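Local structure of uncharacterized protein (Parabacteroides merdae, 4R7F) at residues 6-11 with 315-320; 56-61 with 117-122; 227-232 with 289-294. The protein is of unknown function but has three domains of immunoglobulin-like beta-sandwich fold, the first probably related to the N-terminal domain of type 9 secretion system plug proteins. All coordinates share one frame; numbering follows the deposited sequence.

Interaction 1: residues 6-11 with 315-320; sequences FTDVNS and NNVLDE
A hydrated surface contact brings Thr7 and Asp8 up to Asn315 and Val317, between two sandwich domains: strand 8-9, near the N-terminus and paired with strand 129-138, and the loop joining strands 305-310 and 325-327. The loop runs almost perpendicular to 6-11, and no direct hydrogen bond joins the two. Val317 supplies the apolar part. Its CG2 branch lies 3.4 Å from Thr7 O and also approaches Phe6 at the ring edge, near the ring plane, where CG2 is 4.0 Å from CD2. A compact, branched valine suits this spot, since one methyl can meet backbone, ring and carboxylate together. Thr7 divides its two branches: OG1, beside its own backbone N (chi1 -62°), bonds to Cys134 N, while the side chain crosses that of Asn315 at about a right angle, methyl CG2 of Thr7 3.7 Å from ND2 of Asn315. Asn315 and Asn316 both have positive phi, a left-handed backbone that asparagine tolerates well; CB of Asn315 points toward 6-11. Water replaces direct bonding. One molecule donates to Thr7 O at 2.7 Å and to Asn315 O at 2.9 Å. Another donates to OD2 of Asp8 at 3.2 Å and OD2 of Asp319 at 2.7 Å. These two carboxylate oxygens stand only 4.4 Å apart, a spacing of like charges that would be costly alone, but Lys321 forms salt bridges with both aspartates. The polar part thus probably relies on outside donors: water protons bridge facing acceptors, and the Lys321 ammonium probably offsets the aspartates' negative charge.

Interaction 2: residues 56-61 with 117-122; sequences NVVHCN and AIQVYN
Asn56 and Gln119 face each other as an antiparallel hydrogen-bonded pair, exchanging two backbone bonds: Asn56 N to Gln119 O and Gln119 N to Asn56 O, both 2.9 Å. Two residues along, Val58 and Ala117 repeat the exchange, with Val58 N to Ala117 O and Ala117 N to Val58 O at 2.8 Å each; the first of these is the more bent. Between them sits the non-hydrogen-bonded pair Val57 and Ile118, whose side chains lie side by side on one face of the sheet, Val57 CG2 meeting Ile118 CD1 at 3.8 Å. The other face carries Asn56, Val58, Ala117 and Gln119. Here small size matters: the methyl of Ala117 sits 4.2 Å from Val58 CB and equally far from Cys60 SG, so that three modest apolar groups fit together. These segments belong to strands 53-60 and 114-122 of the N-terminal immunoglobulin-like sandwich, within the range of the first domain of the plug protein family, and their N-to-C directions are 150° apart, antiparallel with about 30° of twist. Beta-branched valine and isoleucine favour this extended backbone. Toward the end of the pairing, Tyr121 sets CG between its backbone N and carbonyl carbon (chi1 55°), and the ring comes back beside Asn56, whose CG is 3.8 Å from Tyr121 CE2 with the amide and ring planes 44° apart. Further out, strand 129-138 flanks 117-122, with Ile118 bonded through its backbone to Ala133 and the side-chain NE2 of Gln119 hydrogen-bonded to Thr132 OG1. Across from it, Val57 turns its N to Gln79 OE1 and its O to Tyr74 OH.

Interaction 3: residues 227-232 with 289-294; sequences MEFLSN and DYYIVH
Phe229 packs against Tyr291 and Val293 inside an immunoglobulin-like sandwich, bridging its two sheets: strand 225-228 pairs with 342-352, while strand 290-298 lies between 248-253 and 332-340. The backbones stay far apart, so side chains do all the joining. Apolar contacts come first. Met227, built as selenomethionine, meets Val293 tip to tip; its chain, bent at chi2 and chi3, brings CE to 4.0 Å from Val293 CG1. Phe229 takes the crowded position between N and carbonyl carbon (chi1 62°), and its CZ meets Val293 CG2 at 3.7 Å. In the aromatic pair, the Phe229 and Tyr291 side chains run past one another in opposing senses, their ring planes inclined by 35°, neither stacked nor edge-to-face, and CD2 of Phe229 is 3.6 Å from CD2 of Tyr291. An alanine in place of Phe229 would probably open a gap between the sheets and take one neighbour from Tyr291 and from Val293. Tyrosine combines a ring for the interior with a hydroxyl near the loop: at the far end of Tyr291, OH lies 3.4 Å from Asn232 ND2, the amide nearly coplanar with the ring (4°).

In the fold
Interactions 2 and 3 are buried and interaction 1 lies at the surface. Interaction 2 is made within one sheet and rests on backbone bonds; interaction 3 spans two sheets of another sandwich and rests on side-chain packing; interaction 1 joins the two domains by bridging waters and a few apolar contacts, with Lys321, outside the segments, bridging its two aspartates. Interactions 1 and 2 reach the same sheet, with strand 129-138 pairing with both strand 8-9 and strand 114-122, yet their nearest atoms stay about 6 Å apart. Interaction 3 is more distant, its centre about 31 Å from that of interaction 2. Along the chain, interactions 2 and 3 follow in series, both nested inside the long loop closed by interaction 1.

Interaction 1: residues 6-11 with 315-320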
ATOM      1  N   PHE A   6     -15.800  15.847  16.966  1.00 29.51           N
ATOM      2  CA  PHE A   6     -14.550  15.455  16.381  1.00 30.36           C
ATOM      3  C   PHE A   6     -13.698  14.892  17.466  1.00 28.23           C
ATOM      4  O   PHE A   6     -13.876  15.214  18.649  1.00 28.85           O
ATOM      5  CB  PHE A   6     -13.861  16.635  15.676  1.00 34.02           C
ATOM      6  CG  PHE A   6     -13.592  17.831  16.543  1.00 28.63           C
ATOM      7  CD1 PHE A   6     -14.560  18.825  16.708  1.00 34.73           C
ATOM      8  CD2 PHE A   6     -12.359  18.010  17.128  1.00 27.97           C
ATOM      9  CE1 PHE A   6     -14.305  19.958  17.462  1.00 34.40           C
ATOM     10  CE2 PHE A   6     -12.091  19.147  17.908  1.00 31.52           C
ATOM     11  CZ  PHE A   6     -13.060  20.124  18.078  1.00 33.03           C
ATOM     12  N   THR A   7     -12.792  14.020  17.087  1.00 28.59           N
ATOM     13  CA  THR A   7     -11.899  13.443  18.075  1.00 27.68           C
ATOM     14  C   THR A   7     -11.041  14.531  18.669  1.00 33.79           C
ATOM     15  O   THR A   7     -10.296  15.207  17.950  1.00 30.95           O
ATOM     16  CB  THR A   7     -11.039  12.378  17.449  1.00 26.54           C
ATOM     17  OG1 THR A   7     -11.908  11.342  16.968  1.00 25.98           O
ATOM     18  CG2 THR A   7     -10.029  11.811  18.479  1.00 28.21           C
ATOM     19  N   ASP A   8     -11.182  14.699  19.975  1.00 32.00           N
ATOM     20  CA  ASP A   8     -10.487  15.736  20.747  1.00 33.50           C
ATOM     21  C   ASP A   8     -10.445  15.427  22.254  1.00 31.96           C
ATOM     22  O   ASP A   8     -11.291  14.751  22.780  1.00 33.01           O
ATOM     23  CB  ASP A   8     -11.199  17.058  20.539  1.00 36.43           C
ATOM     24  CG  ASP A   8     -10.341  18.260  20.898  1.00 39.91           C
ATOM     25  OD1 ASP A   8      -9.087  18.167  20.927  1.00 28.76           O
ATOM     26  OD2 ASP A   8     -10.950  19.313  21.158  1.00 49.12           O
ATOM     27  N   VAL A   9      -9.409  15.891  22.923  1.00 33.30           N
ATOM     28  CA  VAL A   9      -9.237  15.713  24.344  1.00 34.20           C
ATOM     29  C   VAL A   9      -9.462  17.051  25.039  1.00 33.52           C
ATOM     30  O   VAL A   9      -8.912  18.039  24.623  1.00 39.52           O
ATOM     31  CB  VAL A   9      -7.813  15.229  24.646  1.00 33.70           C
ATOM     32  CG1 VAL A   9      -7.532  15.228  26.150  1.00 42.37           C
ATOM     33  CG2 VAL A   9      -7.622  13.846  24.083  1.00 33.27           C
ATOM     34  N   ASN A  10     -10.271  17.076  26.094  1.00 36.69           N
ATOM     35  CA  ASN A  10     -10.599  18.303  26.804  1.00 38.71           C
ATOM     36  C   ASN A  10     -10.152  18.260  28.258  1.00 39.06           C
ATOM     37  O   ASN A  10     -10.649  19.015  29.051  1.00 53.36           O
ATOM     38  CB  ASN A  10     -12.125  18.533  26.803  1.00 46.94           C
ATOM     39  CG  ASN A  10     -12.744  18.302  25.448  1.00 63.49           C
ATOM     40  OD1 ASN A  10     -12.512  19.067  24.501  1.00 67.70           O
ATOM     41  ND2 ASN A  10     -13.502  17.223  25.329  1.00 62.89           N
ATOM     42  N   SER A  11      -9.301  17.324  28.631  1.00 35.92           N
ATOM     43  CA  SER A  11      -8.849  17.231  30.002  1.00 41.80           C
ATOM     44  C   SER A  11      -7.355  17.134  30.018  1.00 39.62           C
ATOM     45  O   SER A  11      -6.790  16.390  29.243  1.00 41.03           O
ATOM     46  CB  SER A  11      -9.432  16.010  30.680  1.00 43.93           C
ATOM     47  OG  SER A  11      -8.724  15.718  31.878  1.00 42.29           O
ATOM     48  N   ASN A 315      -4.337  14.618  17.551  1.00 28.62           N
ATOM     49  CA  ASN A 315      -5.582  14.206  16.901  1.00 28.54           C
ATOM     50  C   ASN A 315      -5.908  15.054  15.670  1.00 28.84           C
ATOM     51  O   ASN A 315      -7.080  15.264  15.316  1.00 24.28           O
ATOM     52  CB  ASN A 315      -6.720  14.258  17.924  1.00 30.63           C
ATOM     53  CG  ASN A 315      -6.412  13.430  19.158  1.00 36.22           C
ATOM     54  OD1 ASN A 315      -6.172  13.952  20.263  1.00 40.11           O
ATOM     55  ND2 ASN A 315      -6.398  12.131  18.970  1.00 37.59           N
ATOM     56  N   ASN A 316      -4.864  15.563  15.020  1.00 26.11           N
ATOM     57  CA  ASN A 316      -5.068  16.465  13.885  1.00 30.13           C
ATOM     58  C   ASN A 316      -6.037  17.654  14.149  1.00 27.60           C
ATOM     59  O   ASN A 316      -6.678  18.152  13.253  1.00 27.73           O
ATOM     60  CB  ASN A 316      -5.456  15.659  12.646  1.00 26.94           C
ATOM     61  CG  ASN A 316      -4.278  14.883  12.075  1.00 30.63           C
ATOM     62  OD1 ASN A 316      -3.145  15.348  12.074  1.00 32.25           O
ATOM     63  ND2 ASN A 316      -4.540  13.699  11.626  1.00 33.21           N
ATOM     64  N   VAL A 317      -6.080  18.116  15.397  1.00 29.32           N
ATOM     65  CA  VAL A 317      -6.820  19.313  15.778  1.00 25.58           C
ATOM     66  C   VAL A 317      -5.915  20.548  15.735  1.00 25.61           C
ATOM     67  O   VAL A 317      -4.828  20.565  16.306  1.00 27.33           O
ATOM     68  CB  VAL A 317      -7.436  19.104  17.189  1.00 28.93           C
ATOM     69  CG1 VAL A 317      -8.131  20.352  17.749  1.00 25.42           C
ATOM     70  CG2 VAL A 317      -8.383  17.907  17.158  1.00 25.20           C
ATOM     71  N   LEU A 318      -6.388  21.574  15.038  1.00 27.91           N
ATOM     72  CA  LEU A 318      -5.729  22.864  14.969  1.00 28.61           C
ATOM     73  C   LEU A 318      -6.481  23.765  15.918  1.00 30.04           C
ATOM     74  O   LEU A 318      -7.556  24.257  15.586  1.00 27.73           O
ATOM     75  CB  LEU A 318      -5.762  23.442  13.545  1.00 25.37           C
ATOM     76  CG  LEU A 318      -5.179  22.504  12.482  1.00 28.19           C
ATOM     77  CD1 LEU A 318      -5.214  23.218  11.141  1.00 33.41           C
ATOM     78  CD2 LEU A 318      -3.762  22.132  12.855  1.00 31.15           C
ATOM     79  N   ASP A 319      -5.900  23.949  17.111  1.00 27.88           N
ATOM     80  CA  ASP A 319      -6.416  24.823  18.141  1.00 24.64           C
ATOM     81  C   ASP A 319      -5.272  25.294  19.095  1.00 26.63           C
ATOM     82  O   ASP A 319      -4.091  25.132  18.811  1.00 27.20           O
ATOM     83  CB  ASP A 319      -7.530  24.084  18.901  1.00 27.06           C
ATOM     84  CG  ASP A 319      -6.998  22.971  19.853  1.00 34.91           C
ATOM     85  OD1 ASP A 319      -5.760  22.670  19.862  1.00 31.15           O
ATOM     86  OD2 ASP A 319      -7.845  22.380  20.594  1.00 33.90           O
ATOM     87  N   GLU A 320      -5.640  25.859  20.232  1.00 25.62           N
ATOM     88  CA  GLU A 320      -4.692  26.480  21.149  1.00 26.24           C
ATOM     89  C   GLU A 320      -3.744  25.477  21.751  1.00 27.34           C
ATOM     90  O   GLU A 320      -2.716  25.863  22.240  1.00 26.00           O
ATOM     91  CB  GLU A 320      -5.432  27.165  22.312  1.00 31.38           C
ATOM     92  CG  GLU A 320      -6.282  28.352  21.869  1.00 61.49           C
ATOM     93  CD  GLU A 320      -7.740  28.024  21.490  1.00 63.70           C
ATOM     94  OE1 GLU A 320      -8.180  26.824  21.511  1.00 43.88           O
ATOM     95  OE2 GLU A 320      -8.434  29.014  21.152  1.00 58.88           O
TER
HETATM   96  O   HOH W   1      -9.945  15.323  15.315  1.00 25.71           O
HETATM   97  O   HOH W   2     -10.432  22.124  19.731  1.00 42.71           O
HETATM   98  O   HOH W   3      -6.593  16.947  20.906  1.00 47.51           O

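Interaction 2: residues 56-61 with 117-122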
ATOM      1  N   ASN A  56     -20.979   7.861  26.621  1.00 41.25           N
ATOM      2  CA  ASN A  56     -22.193   7.932  25.821  1.00 43.84           C
ATOM      3  C   ASN A  56     -21.902   7.808  24.327  1.00 46.02           C
ATOM      4  O   ASN A  56     -20.895   8.327  23.830  1.00 39.70           O
ATOM      5  CB  ASN A  56     -22.900   9.280  25.991  1.00 49.94           C
ATOM      6  CG  ASN A  56     -23.217   9.600  27.419  1.00 55.02           C
ATOM      7  OD1 ASN A  56     -23.589   8.740  28.220  1.00 60.57           O
ATOM      8  ND2 ASN A  56     -23.088  10.858  27.744  1.00 61.61           N
ATOM      9  N   VAL A  57     -22.838   7.197  23.608  1.00 41.36           N
ATOM     10  CA  VAL A  57     -22.770   7.060  22.171  1.00 39.95           C
ATOM     11  C   VAL A  57     -23.656   8.131  21.532  1.00 42.64           C
ATOM     12  O   VAL A  57     -24.852   8.246  21.845  1.00 40.38           O
ATOM     13  CB  VAL A  57     -23.203   5.643  21.763  1.00 38.90           C
ATOM     14  CG1 VAL A  57     -23.072   5.425  20.272  1.00 41.75           C
ATOM     15  CG2 VAL A  57     -22.345   4.630  22.500  1.00 42.47           C
ATOM     16  N   VAL A  58     -23.058   8.934  20.650  1.00 40.24           N
ATOM     17  CA  VAL A  58     -23.797   9.966  19.923  1.00 33.33           C
ATOM     18  C   VAL A  58     -23.795   9.619  18.452  1.00 38.63           C
ATOM     19  O   VAL A  58     -22.740   9.437  17.840  1.00 33.25           O
ATOM     20  CB  VAL A  58     -23.204  11.370  20.096  1.00 34.96           C
ATOM     21  CG1 VAL A  58     -23.969  12.360  19.247  1.00 37.50           C
ATOM     22  CG2 VAL A  58     -23.239  11.820  21.558  1.00 37.89           C
ATOM     23  N   HIS A  59     -24.986   9.505  17.881  1.00 40.03           N
ATOM     24  CA  HIS A  59     -25.077   9.265  16.474  1.00 37.40           C
ATOM     25  C   HIS A  59     -25.085  10.608  15.729  1.00 40.43           C
ATOM     26  O   HIS A  59     -25.860  11.510  16.086  1.00 32.43           O
ATOM     27  CB  HIS A  59     -26.310   8.458  16.112  1.00 35.56           C
ATOM     28  CG  HIS A  59     -26.329   8.064  14.672  1.00 37.51           C
ATOM     29  ND1 HIS A  59     -26.934   8.829  13.698  1.00 35.82           N
ATOM     30  CD2 HIS A  59     -25.736   7.034  14.025  1.00 36.81           C
ATOM     31  CE1 HIS A  59     -26.768   8.250  12.525  1.00 37.98           C
ATOM     32  NE2 HIS A  59     -26.018   7.176  12.692  1.00 29.53           N
ATOM     33  N   CYS A  60     -24.250  10.703  14.674  1.00 34.59           N
ATOM     34  CA  CYS A  60     -24.078  11.926  13.913  1.00 36.50           C
ATOM     35  C   CYS A  60     -24.396  11.774  12.448  1.00 33.51           C
ATOM     36  O   CYS A  60     -24.301  10.715  11.856  1.00 34.60           O
ATOM     37  CB  CYS A  60     -22.636  12.444  14.046  1.00 40.95           C
ATOM     38  SG  CYS A  60     -22.118  12.756  15.746  1.00 35.59           S
ATOM     39  N   ASN A  61     -24.739  12.886  11.844  1.00 36.21           N
ATOM     40  CA  ASN A  61     -24.912  12.930  10.403  1.00 37.46           C
ATOM     41  C   ASN A  61     -23.586  13.078   9.669  1.00 31.73           C
ATOM     42  O   ASN A  61     -22.530  13.100  10.296  1.00 27.99           O
ATOM     43  CB  ASN A  61     -25.961  13.993  10.069  1.00 32.84           C
ATOM     44  CG  ASN A  61     -27.378  13.452  10.290  1.00 47.27           C
ATOM     45  OD1 ASN A  61     -27.613  12.223  10.218  1.00 43.83           O
ATOM     46  ND2 ASN A  61     -28.304  14.330  10.593  1.00 36.42           N
ATOM     47  N   ALA A 117     -19.909   9.354  17.709  1.00 31.47           N
ATOM     48  CA  ALA A 117     -19.052  10.054  18.624  1.00 28.20           C
ATOM     49  C   ALA A 117     -19.229   9.505  20.030  1.00 37.64           C
ATOM     50  O   ALA A 117     -20.337   9.470  20.583  1.00 42.02           O
ATOM     51  CB  ALA A 117     -19.340  11.526  18.584  1.00 28.32           C
ATOM     52  N   ILE A 118     -18.112   9.062  20.601  1.00 37.42           N
ATOM     53  CA  ILE A 118     -18.076   8.480  21.932  1.00 34.43           C
ATOM     54  C   ILE A 118     -17.598   9.540  22.895  1.00 32.68           C
ATOM     55  O   ILE A 118     -16.446   9.956  22.819  1.00 32.69           O
ATOM     56  CB  ILE A 118     -17.117   7.273  21.999  1.00 34.78           C
ATOM     57  CG1 ILE A 118     -17.568   6.178  21.046  1.00 35.91           C
ATOM     58  CG2 ILE A 118     -17.060   6.720  23.400  1.00 38.56           C
ATOM     59  CD1 ILE A 118     -19.047   5.856  21.103  1.00 39.75           C
ATOM     60  N   GLN A 119     -18.464   9.993  23.798  1.00 32.08           N
ATOM     61  CA  GLN A 119     -18.062  11.032  24.746  1.00 35.64           C
ATOM     62  C   GLN A 119     -17.819  10.357  26.062  1.00 37.63           C
ATOM     63  O   GLN A 119     -18.655   9.601  26.510  1.00 37.69           O
ATOM     64  CB  GLN A 119     -19.133  12.077  24.890  1.00 40.89           C
ATOM     65  CG  GLN A 119     -19.608  12.557  23.560  1.00 36.82           C
ATOM     66  CD  GLN A 119     -19.989  13.994  23.590  1.00 40.32           C
ATOM     67  OE1 GLN A 119     -21.124  14.353  23.909  1.00 37.97           O
ATOM     68  NE2 GLN A 119     -19.033  14.841  23.256  1.00 38.78           N
ATOM     69  N   VAL A 120     -16.651  10.592  26.646  1.00 34.04           N
ATOM     70  CA  VAL A 120     -16.264   9.950  27.889  1.00 40.70           C
ATOM     71  C   VAL A 120     -16.225  10.989  29.003  1.00 39.25           C
ATOM     72  O   VAL A 120     -15.992  12.176  28.774  1.00 45.15           O
ATOM     73  CB  VAL A 120     -14.935   9.197  27.759  1.00 39.86           C
ATOM     74  CG1 VAL A 120     -14.515   8.582  29.090  1.00 39.36           C
ATOM     75  CG2 VAL A 120     -15.055   8.129  26.662  1.00 34.70           C
ATOM     76  N   TYR A 121     -16.531  10.538  30.208  1.00 40.73           N
ATOM     77  CA  TYR A 121     -16.579  11.421  31.375  1.00 42.19           C
ATOM     78  C   TYR A 121     -16.260  10.607  32.603  1.00 42.27           C
ATOM     79  O   TYR A 121     -16.346   9.355  32.585  1.00 41.04           O
ATOM     80  CB  TYR A 121     -17.981  12.089  31.510  1.00 43.97           C
ATOM     81  CG  TYR A 121     -19.146  11.112  31.556  1.00 45.50           C
ATOM     82  CD1 TYR A 121     -19.595  10.574  32.767  1.00 55.48           C
ATOM     83  CD2 TYR A 121     -19.787  10.689  30.381  1.00 54.28           C
ATOM     84  CE1 TYR A 121     -20.655   9.670  32.806  1.00 59.26           C
ATOM     85  CE2 TYR A 121     -20.839   9.774  30.419  1.00 53.45           C
ATOM     86  CZ  TYR A 121     -21.267   9.276  31.634  1.00 55.73           C
ATOM     87  OH  TYR A 121     -22.310   8.389  31.682  1.00 69.43           O
ATOM     88  N   ASN A 122     -15.874  11.317  33.661  1.00 53.96           N
ATOM     89  CA  ASN A 122     -15.752  10.746  34.991  1.00 50.34           C
ATOM     90  C   ASN A 122     -17.151  10.495  35.542  1.00 56.22           C
ATOM     91  O   ASN A 122     -17.966  11.420  35.519  1.00 52.62           O
ATOM     92  CB  ASN A 122     -15.044  11.757  35.878  1.00 62.31           C
ATOM     93  CG  ASN A 122     -14.574  11.156  37.179  1.00 68.39           C
ATOM     94  OD1 ASN A 122     -15.250  10.316  37.810  1.00 69.04           O
ATOM     95  ND2 ASN A 122     -13.401  11.580  37.592  1.00 62.03           N
TER

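Interaction 3: residues 227-232 with 289-294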
HETATM    1  N   MSE A 227      10.499  11.186  14.348  1.00 28.63           N
HETATM    2  CA  MSE A 227      11.212  11.351  15.604  1.00 33.68           C
HETATM    3  C   MSE A 227      10.880  10.117  16.404  1.00 35.56           C
HETATM    4  O   MSE A 227       9.780   9.585  16.272  1.00 34.30           O
HETATM    5  CB  MSE A 227      10.555  12.654  16.073  1.00 38.69           C
HETATM    6  CG  MSE A 227      10.687  13.050  17.491  1.00 36.59           C
HETATM    7 SE   MSE A 227       9.447  12.123  18.636  0.75 30.72          SE
HETATM    8  CE  MSE A 227       7.991  13.349  19.065  1.00 36.50           C
ATOM      9  N   GLU A 228      11.812   9.632  17.220  1.00 37.91           N
ATOM     10  CA  GLU A 228      11.581   8.442  18.060  1.00 43.52           C
ATOM     11  C   GLU A 228      12.350   8.579  19.340  1.00 37.29           C
ATOM     12  O   GLU A 228      13.503   9.006  19.321  1.00 35.03           O
ATOM     13  CB  GLU A 228      12.122   7.164  17.429  1.00 46.01           C
ATOM     14  CG  GLU A 228      11.485   6.691  16.145  1.00 73.13           C
ATOM     15  CD  GLU A 228      12.002   5.316  15.740  1.00 80.96           C
ATOM     16  OE1 GLU A 228      12.503   4.597  16.635  1.00 56.43           O
ATOM     17  OE2 GLU A 228      11.913   4.963  14.534  1.00 91.70           O
ATOM     18  N   PHE A 229      11.743   8.165  20.444  1.00 37.04           N
ATOM     19  CA  PHE A 229      12.455   8.148  21.714  1.00 35.25           C
ATOM     20  C   PHE A 229      12.003   6.955  22.526  1.00 41.42           C
ATOM     21  O   PHE A 229      11.124   7.046  23.382  1.00 41.12           O
ATOM     22  CB  PHE A 229      12.338   9.467  22.481  1.00 37.46           C
ATOM     23  CG  PHE A 229      10.925   9.851  22.874  1.00 39.70           C
ATOM     24  CD1 PHE A 229      10.033  10.381  21.940  1.00 29.48           C
ATOM     25  CD2 PHE A 229      10.512   9.755  24.200  1.00 36.45           C
ATOM     26  CE1 PHE A 229       8.751  10.757  22.325  1.00 33.25           C
ATOM     27  CE2 PHE A 229       9.229  10.113  24.582  1.00 36.73           C
ATOM     28  CZ  PHE A 229       8.342  10.614  23.645  1.00 29.89           C
ATOM     29  N   LEU A 230      12.678   5.841  22.254  1.00 40.41           N
ATOM     30  CA  LEU A 230      12.342   4.554  22.803  1.00 45.52           C
ATOM     31  C   LEU A 230      13.038   4.257  24.127  1.00 43.81           C
ATOM     32  O   LEU A 230      12.661   3.307  24.818  1.00 46.08           O
ATOM     33  CB  LEU A 230      12.694   3.474  21.799  1.00 53.09           C
ATOM     34  CG  LEU A 230      12.100   3.601  20.407  1.00 57.34           C
ATOM     35  CD1 LEU A 230      12.486   2.368  19.595  1.00 58.94           C
ATOM     36  CD2 LEU A 230      10.590   3.770  20.461  1.00 54.21           C
ATOM     37  N   SER A 231      14.039   5.059  24.483  1.00 51.15           N
ATOM     38  CA  SER A 231      14.587   5.025  25.837  1.00 55.33           C
ATOM     39  C   SER A 231      15.246   6.341  26.180  1.00 56.48           C
ATOM     40  O   SER A 231      15.413   7.200  25.301  1.00 52.90           O
ATOM     41  CB  SER A 231      15.614   3.893  25.989  1.00 66.10           C
ATOM     42  OG  SER A 231      16.888   4.295  25.538  1.00 55.23           O
ATOM     43  N   ASN A 232      15.626   6.481  27.455  1.00 47.49           N
ATOM     44  CA  ASN A 232      16.475   7.599  27.894  1.00 55.06           C
ATOM     45  C   ASN A 232      18.007   7.393  27.786  1.00 46.91           C
ATOM     46  O   ASN A 232      18.762   8.265  28.188  1.00 49.75           O
ATOM     47  CB  ASN A 232      16.135   8.035  29.338  1.00 56.84           C
ATOM     48  CG  ASN A 232      16.178   6.897  30.343  1.00 52.59           C
ATOM     49  OD1 ASN A 232      16.928   5.943  30.219  1.00 65.09           O
ATOM     50  ND2 ASN A 232      15.345   7.002  31.343  1.00 65.51           N
ATOM     51  N   ASP A 289       7.002   5.410  29.173  1.00 34.08           N
ATOM     52  CA  ASP A 289       6.980   6.553  30.082  1.00 34.75           C
ATOM     53  C   ASP A 289       6.548   7.813  29.296  1.00 39.21           C
ATOM     54  O   ASP A 289       6.412   7.762  28.068  1.00 37.02           O
ATOM     55  CB  ASP A 289       8.398   6.716  30.701  1.00 33.20           C
ATOM     56  CG  ASP A 289       8.392   7.465  32.019  1.00 34.73           C
ATOM     57  OD1 ASP A 289       7.333   8.045  32.379  1.00 36.67           O
ATOM     58  OD2 ASP A 289       9.453   7.488  32.695  1.00 41.91           O
ATOM     59  N   TYR A 290       6.347   8.925  30.007  1.00 37.58           N
ATOM     60  CA  TYR A 290       5.924  10.198  29.434  1.00 32.05           C
ATOM     61  C   TYR A 290       7.070  11.142  29.695  1.00 30.34           C
ATOM     62  O   TYR A 290       7.450  11.342  30.847  1.00 37.06           O
ATOM     63  CB  TYR A 290       4.621  10.766  30.092  1.00 34.47           C
ATOM     64  CG  TYR A 290       3.306  10.236  29.492  1.00 30.40           C
ATOM     65  CD1 TYR A 290       2.714   9.061  29.953  1.00 32.14           C
ATOM     66  CD2 TYR A 290       2.691  10.885  28.454  1.00 30.84           C
ATOM     67  CE1 TYR A 290       1.546   8.566  29.400  1.00 31.13           C
ATOM     68  CE2 TYR A 290       1.520  10.397  27.884  1.00 34.92           C
ATOM     69  CZ  TYR A 290       0.950   9.247  28.349  1.00 33.04           C
ATOM     70  OH  TYR A 290      -0.208   8.798  27.766  1.00 34.91           O
ATOM     71  N   TYR A 291       7.601  11.731  28.622  1.00 32.75           N
ATOM     72  CA  TYR A 291       8.705  12.671  28.688  1.00 32.68           C
ATOM     73  C   TYR A 291       8.207  14.000  28.126  1.00 33.84           C
ATOM     74  O   TYR A 291       7.241  14.033  27.372  1.00 37.02           O
ATOM     75  CB  TYR A 291       9.906  12.173  27.870  1.00 35.31           C
ATOM     76  CG  TYR A 291      10.584  10.874  28.342  1.00 39.81           C
ATOM     77  CD1 TYR A 291      10.214  10.217  29.526  1.00 39.65           C
ATOM     78  CD2 TYR A 291      11.614  10.308  27.596  1.00 36.51           C
ATOM     79  CE1 TYR A 291      10.846   9.040  29.931  1.00 39.44           C
ATOM     80  CE2 TYR A 291      12.254   9.144  28.006  1.00 40.66           C
ATOM     81  CZ  TYR A 291      11.873   8.513  29.174  1.00 41.47           C
ATOM     82  OH  TYR A 291      12.506   7.347  29.564  1.00 44.31           O
ATOM     83  N   ILE A 292       8.848  15.098  28.504  1.00 34.13           N
ATOM     84  CA  ILE A 292       8.569  16.381  27.884  1.00 34.94           C
ATOM     85  C   ILE A 292       9.349  16.433  26.594  1.00 39.79           C
ATOM     86  O   ILE A 292      10.576  16.404  26.621  1.00 31.95           O
ATOM     87  CB  ILE A 292       9.051  17.573  28.714  1.00 41.11           C
ATOM     88  CG1 ILE A 292       8.425  17.578  30.099  1.00 37.21           C
ATOM     89  CG2 ILE A 292       8.711  18.877  28.009  1.00 34.57           C
ATOM     90  CD1 ILE A 292       6.940  17.764  30.057  1.00 43.82           C
ATOM     91  N   VAL A 293       8.657  16.517  25.461  1.00 28.40           N
ATOM     92  CA  VAL A 293       9.373  16.635  24.192  1.00 27.45           C
ATOM     93  C   VAL A 293       9.382  18.070  23.689  1.00 26.03           C
ATOM     94  O   VAL A 293       8.354  18.709  23.663  1.00 28.63           O
ATOM     95  CB  VAL A 293       8.790  15.695  23.161  1.00 28.40           C
ATOM     96  CG1 VAL A 293       9.580  15.763  21.871  1.00 29.23           C
ATOM     97  CG2 VAL A 293       8.754  14.288  23.744  1.00 27.52           C
ATOM     98  N   HIS A 294      10.566  18.546  23.279  1.00 30.05           N
ATOM     99  CA  HIS A 294      10.772  19.913  22.872  1.00 31.09           C
ATOM    100  C   HIS A 294      10.970  20.002  21.382  1.00 31.32           C
ATOM    101  O   HIS A 294      11.942  19.447  20.845  1.00 29.73           O
ATOM    102  CB  HIS A 294      12.003  20.532  23.537  1.00 29.69           C
ATOM    103  CG  HIS A 294      11.935  20.555  25.022  1.00 28.37           C
ATOM    104  ND1 HIS A 294      11.535  21.663  25.735  1.00 32.72           N
ATOM    105  CD2 HIS A 294      12.208  19.598  25.936  1.00 31.98           C
ATOM    106  CE1 HIS A 294      11.556  21.385  27.022  1.00 27.92           C
ATOM    107  NE2 HIS A 294      11.941  20.134  27.169  1.00 32.74           N
TER